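Local coordinates for protein tricorn protease (Thermoplasma acidophilum, PDB 1K32) that degrades peptides as a serine protease, probably trimming products of the proteasome, and carries beta-propeller domains thought to gate substrate passage, at residues I187-N192 / K197-M202; T413-S418 / H455-E460. One frame throughout, in Å; residues are numbered along the deposited sequence.

Contact 1: I187-N192 / K197-M202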
loop_
_atom_site.group_PDB
_atom_site.type_symbol
_atom_site.label_atom_id
_atom_site.label_comp_id
_atom_site.label_asym_id
_atom_site.label_seq_id
_atom_site.Cartn_x
_atom_site.Cartn_y
_atom_site.Cartn_z
ATOM N N ILE A 187 -61.591 -3.403 46.147
ATOM C CA ILE A 187 -62.745 -3.764 45.341
ATOM C C ILE A 187 -63.806 -2.674 45.308
ATOM O O ILE A 187 -64.119 -2.051 46.327
ATOM C CB ILE A 187 -63.398 -5.073 45.849
ATOM C CG1 ILE A 187 -62.348 -6.194 45.902
ATOM C CG2 ILE A 187 -64.560 -5.460 44.938
ATOM C CD1 ILE A 187 -62.882 -7.521 46.363
ATOM N N TRP A 188 -64.356 -2.446 44.122
ATOM C CA TRP A 188 -65.401 -1.448 43.943
ATOM C C TRP A 188 -66.611 -2.156 43.360
ATOM O O TRP A 188 -66.463 -3.183 42.702
ATOM C CB TRP A 188 -64.965 -0.357 42.966
ATOM C CG TRP A 188 -63.901 0.578 43.451
ATOM C CD1 TRP A 188 -62.605 0.269 43.749
ATOM C CD2 TRP A 188 -64.026 1.997 43.627
ATOM N NE1 TRP A 188 -61.914 1.407 44.093
ATOM C CE2 TRP A 188 -62.758 2.481 44.027
ATOM C CE3 TRP A 188 -65.087 2.907 43.484
ATOM C CZ2 TRP A 188 -62.517 3.840 44.287
ATOM C CZ3 TRP A 188 -64.849 4.259 43.743
ATOM C CH2 TRP A 188 -63.567 4.711 44.141
ATOM N N ILE A 189 -67.801 -1.607 43.591
ATOM C CA ILE A 189 -69.021 -2.196 43.055
ATOM C C ILE A 189 -69.959 -1.115 42.527
ATOM O O ILE A 189 -70.058 -0.021 43.087
ATOM C CB ILE A 189 -69.752 -3.046 44.118
ATOM C CG1 ILE A 189 -70.862 -3.856 43.460
ATOM C CG2 ILE A 189 -70.350 -2.156 45.191
ATOM C CD1 ILE A 189 -71.387 -4.974 44.331
ATOM N N GLU A 190 -70.639 -1.427 41.431
ATOM C CA GLU A 190 -71.562 -0.486 40.820
ATOM C C GLU A 190 -72.817 -0.452 41.685
ATOM O O GLU A 190 -73.299 -1.490 42.114
ATOM C CB GLU A 190 -71.891 -0.950 39.402
ATOM C CG GLU A 190 -72.519 0.099 38.508
ATOM C CD GLU A 190 -72.794 -0.433 37.110
ATOM O OE1 GLU A 190 -73.091 0.369 36.204
ATOM O OE2 GLU A 190 -72.713 -1.662 36.913
ATOM N N VAL A 191 -73.331 0.739 41.965
ATOM C CA VAL A 191 -74.532 0.856 42.788
ATOM C C VAL A 191 -75.683 1.420 41.963
ATOM O O VAL A 191 -76.842 1.052 42.143
ATOM C CB VAL A 191 -74.288 1.762 44.022
ATOM C CG1 VAL A 191 -73.320 1.092 44.973
ATOM C CG2 VAL A 191 -73.737 3.104 43.585
ATOM N N ASN A 192 -75.344 2.316 41.054
ATOM C CA ASN A 192 -76.313 2.947 40.179
ATOM C C ASN A 192 -75.653 2.846 38.817
ATOM O O ASN A 192 -74.485 3.191 38.693
ATOM C CB ASN A 192 -76.496 4.410 40.591
ATOM C CG ASN A 192 -77.089 5.254 39.491
ATOM O OD1 ASN A 192 -78.133 4.918 38.930
ATOM N ND2 ASN A 192 -76.428 6.367 39.174
ATOM N N LYS A 197 -68.908 2.523 44.041
ATOM C CA LYS A 197 -68.541 2.738 45.424
ATOM C C LYS A 197 -67.447 1.738 45.800
ATOM O O LYS A 197 -67.472 0.589 45.367
ATOM C CB LYS A 197 -69.769 2.527 46.314
ATOM C CG LYS A 197 -69.467 2.419 47.793
ATOM C CD LYS A 197 -70.731 2.088 48.583
ATOM C CE LYS A 197 -70.444 2.037 50.079
ATOM N NZ LYS A 197 -71.660 1.667 50.868
ATOM N N LYS A 198 -66.482 2.181 46.595
ATOM C CA LYS A 198 -65.405 1.302 47.046
ATOM C C LYS A 198 -65.949 0.521 48.252
ATOM O O LYS A 198 -66.318 1.124 49.261
ATOM C CB LYS A 198 -64.202 2.148 47.455
ATOM C CG LYS A 198 -62.938 1.372 47.782
ATOM C CD LYS A 198 -61.815 2.335 48.150
ATOM C CE LYS A 198 -62.223 3.176 49.367
ATOM N NZ LYS A 198 -61.177 4.157 49.722
ATOM N N ILE A 199 -66.024 -0.806 48.153
ATOM C CA ILE A 199 -66.568 -1.604 49.256
ATOM C C ILE A 199 -65.559 -2.408 50.073
ATOM O O ILE A 199 -65.816 -2.732 51.235
ATOM C CB ILE A 199 -67.677 -2.583 48.774
ATOM C CG1 ILE A 199 -67.195 -3.361 47.551
ATOM C CG2 ILE A 199 -68.962 -1.821 48.465
ATOM C CD1 ILE A 199 -68.136 -4.481 47.149
ATOM N N VAL A 200 -64.426 -2.751 49.474
ATOM C CA VAL A 200 -63.398 -3.495 50.195
ATOM C C VAL A 200 -62.052 -2.769 50.099
ATOM O O VAL A 200 -61.391 -2.763 49.057
ATOM C CB VAL A 200 -63.264 -4.929 49.665
ATOM C CG1 VAL A 200 -62.165 -5.659 50.420
ATOM C CG2 VAL A 200 -64.585 -5.666 49.848
ATOM N N ASP A 201 -61.687 -2.134 51.208
ATOM C CA ASP A 201 -60.454 -1.389 51.352
ATOM C C ASP A 201 -59.947 -1.736 52.754
ATOM O O ASP A 201 -60.345 -1.120 53.736
ATOM C CB ASP A 201 -60.739 0.117 51.244
ATOM C CG ASP A 201 -59.471 0.955 51.177
ATOM O OD1 ASP A 201 -58.460 0.562 51.802
ATOM O OD2 ASP A 201 -59.490 2.019 50.516
ATOM N N MET A 202 -59.089 -2.745 52.839
ATOM C CA MET A 202 -58.532 -3.189 54.113
ATOM C C MET A 202 -57.092 -2.719 54.246
ATOM O O MET A 202 -56.491 -2.259 53.276
ATOM C CB MET A 202 -58.586 -4.717 54.199
ATOM C CG MET A 202 -60.004 -5.272 54.262
ATOM S SD MET A 202 -60.116 -7.068 54.137
ATOM C CE MET A 202 -60.385 -7.243 52.501
#
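W188 and K198 face each other as a non-hydrogen-bonded pair in a beta hairpin, the third and fourth strands of a four-stranded antiparallel propeller blade. The aliphatic start of K198 is the bump: its CB sits over the centre of the six-membered ring of W188, 3.8 Å from the centroid, in a CH-pi contact. Beyond CG the lysine bends at chi3 (60°), which leads its NZ away from the indole to a salt bridge with D201 OD2. R168 makes a cation-pi contact with the same indole; an alanine in place of W188 would probably leave the methylenes of K198 without their flat seat and R168 without its aromatic partner. On the reverse face, the CB atoms of I187 and V200 lie side by side, 3.8 Å apart. A classic bulge, in which I199 and V200 both face I187, shifts the register by one residue. With CG1 between its backbone N and carbonyl carbon (chi1 49°), I199 brings CD1 to 3.7 Å from I189 CB, while its CG2 lies 3.6 Å from I189 CG2. I187 and I199 also pack on I216 of the next blade. At the bulge I187 O accepts two backbone bonds, from I199 N at 2.9 Å and V200 N at 3.2 Å.

Contact 2: T413-S418 / H455-E460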
loop_
_atom_site.group_PDB
_atom_site.type_symbol
_atom_site.label_atom_id
_atom_site.label_comp_id
_atom_site.label_asym_id
_atom_site.label_seq_id
_atom_site.Cartn_x
_atom_site.Cartn_y
_atom_site.Cartn_z
ATOM N N THR A 413 -4.485 -14.250 55.070
ATOM C CA THR A 413 -3.968 -13.183 55.909
ATOM C C THR A 413 -4.640 -11.889 55.469
ATOM O O THR A 413 -4.441 -11.441 54.342
ATOM C CB THR A 413 -2.445 -13.045 55.743
ATOM O OG1 THR A 413 -1.820 -14.298 56.044
ATOM C CG2 THR A 413 -1.898 -11.954 56.657
ATOM N N VAL A 414 -5.447 -11.308 56.351
ATOM C CA VAL A 414 -6.143 -10.061 56.053
ATOM C C VAL A 414 -5.136 -8.920 55.975
ATOM O O VAL A 414 -4.349 -8.706 56.900
ATOM C CB VAL A 414 -7.203 -9.720 57.141
ATOM C CG1 VAL A 414 -7.811 -8.336 56.873
ATOM C CG2 VAL A 414 -8.299 -10.784 57.152
ATOM N N ILE A 415 -5.144 -8.202 54.859
ATOM C CA ILE A 415 -4.223 -7.088 54.701
ATOM C C ILE A 415 -4.827 -5.839 55.312
ATOM O O ILE A 415 -4.203 -5.160 56.131
ATOM C CB ILE A 415 -3.928 -6.798 53.214
ATOM C CG1 ILE A 415 -3.154 -7.967 52.595
ATOM C CG2 ILE A 415 -3.152 -5.494 53.091
ATOM C CD1 ILE A 415 -3.070 -7.919 51.074
ATOM N N GLU A 416 -6.051 -5.536 54.901
ATOM C CA GLU A 416 -6.730 -4.355 55.388
ATOM C C GLU A 416 -8.225 -4.521 55.161
ATOM O O GLU A 416 -8.656 -5.319 54.327
ATOM C CB GLU A 416 -6.208 -3.110 54.653
ATOM C CG GLU A 416 -6.526 -1.803 55.348
ATOM C CD GLU A 416 -5.808 -0.609 54.744
ATOM O OE1 GLU A 416 -5.917 0.493 55.313
ATOM O OE2 GLU A 416 -5.134 -0.763 53.705
ATOM N N ARG A 417 -9.012 -3.776 55.921
ATOM C CA ARG A 417 -10.449 -3.844 55.799
ATOM C C ARG A 417 -11.064 -2.453 55.708
ATOM O O ARG A 417 -10.825 -1.597 56.556
ATOM C CB ARG A 417 -11.029 -4.590 56.997
ATOM C CG ARG A 417 -12.520 -4.768 56.950
ATOM C CD ARG A 417 -13.003 -5.504 58.182
ATOM N NE ARG A 417 -14.422 -5.820 58.088
ATOM C CZ ARG A 417 -15.092 -6.523 58.993
ATOM N NH1 ARG A 417 -16.384 -6.761 58.821
ATOM N NH2 ARG A 417 -14.468 -6.992 60.066
ATOM N N SER A 418 -11.851 -2.233 54.664
ATOM C CA SER A 418 -12.518 -0.952 54.480
ATOM C C SER A 418 -13.809 -1.004 55.264
ATOM O O SER A 418 -14.357 -2.080 55.494
ATOM C CB SER A 418 -12.841 -0.718 53.002
ATOM O OG SER A 418 -13.748 0.371 52.826
ATOM N N HIS A 455 -3.662 2.244 48.253
ATOM C CA HIS A 455 -2.807 1.795 49.357
ATOM C C HIS A 455 -1.877 0.735 48.799
ATOM O O HIS A 455 -2.259 -0.018 47.906
ATOM C CB HIS A 455 -3.619 1.161 50.486
ATOM C CG HIS A 455 -4.218 2.144 51.436
ATOM N ND1 HIS A 455 -4.090 3.507 51.280
ATOM C CD2 HIS A 455 -4.970 1.960 52.550
ATOM C CE1 HIS A 455 -4.741 4.122 52.254
ATOM N NE2 HIS A 455 -5.284 3.206 53.037
ATOM N N VAL A 456 -0.658 0.671 49.320
ATOM C CA VAL A 456 0.277 -0.332 48.850
ATOM C C VAL A 456 0.766 -1.166 50.027
ATOM O O VAL A 456 1.244 -0.625 51.031
ATOM C CB VAL A 456 1.486 0.299 48.156
ATOM C CG1 VAL A 456 2.440 -0.800 47.706
ATOM C CG2 VAL A 456 1.020 1.150 46.985
ATOM N N TYR A 457 0.631 -2.481 49.892
ATOM C CA TYR A 457 1.051 -3.424 50.921
ATOM C C TYR A 457 2.397 -4.051 50.567
ATOM O O TYR A 457 2.562 -4.611 49.480
ATOM C CB TYR A 457 0.004 -4.532 51.062
ATOM C CG TYR A 457 0.315 -5.541 52.137
ATOM C CD1 TYR A 457 0.318 -5.169 53.483
ATOM C CD2 TYR A 457 0.596 -6.869 51.816
ATOM C CE1 TYR A 457 0.589 -6.094 54.483
ATOM C CE2 TYR A 457 0.871 -7.808 52.814
ATOM C CZ TYR A 457 0.865 -7.409 54.145
ATOM O OH TYR A 457 1.146 -8.313 55.141
ATOM N N ASP A 458 3.356 -3.949 51.478
ATOM C CA ASP A 458 4.679 -4.529 51.262
ATOM C C ASP A 458 4.734 -5.880 51.972
ATOM O O ASP A 458 4.712 -5.941 53.211
ATOM C CB ASP A 458 5.773 -3.613 51.829
ATOM C CG ASP A 458 7.193 -4.068 51.451
ATOM O OD1 ASP A 458 7.395 -5.255 51.116
ATOM O OD2 ASP A 458 8.120 -3.232 51.501
ATOM N N MET A 459 4.799 -6.952 51.183
ATOM C CA MET A 459 4.873 -8.313 51.711
ATOM C C MET A 459 6.071 -8.466 52.654
ATOM O O MET A 459 6.033 -9.260 53.596
ATOM C CB MET A 459 4.990 -9.325 50.565
ATOM C CG MET A 459 3.735 -9.481 49.720
ATOM S SD MET A 459 2.416 -10.386 50.552
ATOM C CE MET A 459 2.827 -12.042 50.111
ATOM N N GLU A 460 7.141 -7.719 52.386
ATOM C CA GLU A 460 8.331 -7.760 53.235
ATOM C C GLU A 460 8.172 -6.699 54.308
ATOM O O GLU A 460 8.427 -5.520 54.075
ATOM C CB GLU A 460 9.597 -7.486 52.418
ATOM C CG GLU A 460 9.898 -8.552 51.387
ATOM C CD GLU A 460 11.227 -8.345 50.685
ATOM O OE1 GLU A 460 11.547 -9.155 49.791
ATOM O OE2 GLU A 460 11.953 -7.385 51.021
#
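H455 meets E416 at the start of a side-chain contact between successive propeller blades, a worked case of two sheets joined without a backbone bond between the paired segments. The carboxylate comes to the edge of the imidazole, its plane only 11° from that of the ring, and places OE2 3.0 Å from H455 CD2. This is a close approach to a ring carbon, not a hydrogen bond across the contact. The extended chain of E416 crosses the histidine side chain at about a right angle, and its OE2 takes a hydrogen bond from Y437 OH, which would help to hold the carboxylate at this edge. The histidine ring also stacks with F439.

V456 turns its side chain away from 413-418, as expected of alternation along a strand, and Y457 points back toward it. Here I415 is the bump: CG2 lies over one face of the phenol ring, 3.9 Å from its centroid and 3.5 Å from Y457 CD1. CG1 also stands above that face, displaced toward the rim. The phenol reaches this place because CG of Y457 is anti to its backbone N (chi1 -178°). I415 and E416 both point toward 455-460 because they share a classic bulge facing I402. At D458 the strand ends in an Asx turn, OD1 accepting from E460 N at 2.8 Å.

Strand 412-417 is the outermost of its blade, paired with 401-406, whereas 451-458 runs inside the next blade between 434-441 and 463-466; I464 touches E416, H455 and Y457, and I435 and Y437 touch I415.

Contact 1 closes long before contact 2 opens along the chain, and the two lie on opposite sides of its centre, with centres 65 Å apart and nearest atoms about 41 Å apart. They belong to different propellers, which accounts for the distance: contact 1 to the fourth blade of a six-bladed one, contact 2 to the third and fourth blades of the seven-bladed one that follows. Contact 1 stays within one sheet, joining neighbouring strands 186-192 and 195-200, whereas contact 2 passes from the outermost strand 412-417 of one sheet to an inner strand, 451-458, of the next. Together they exemplify backbone pairing within a blade and side-chain packing between blades in a protease that assembles as six chains.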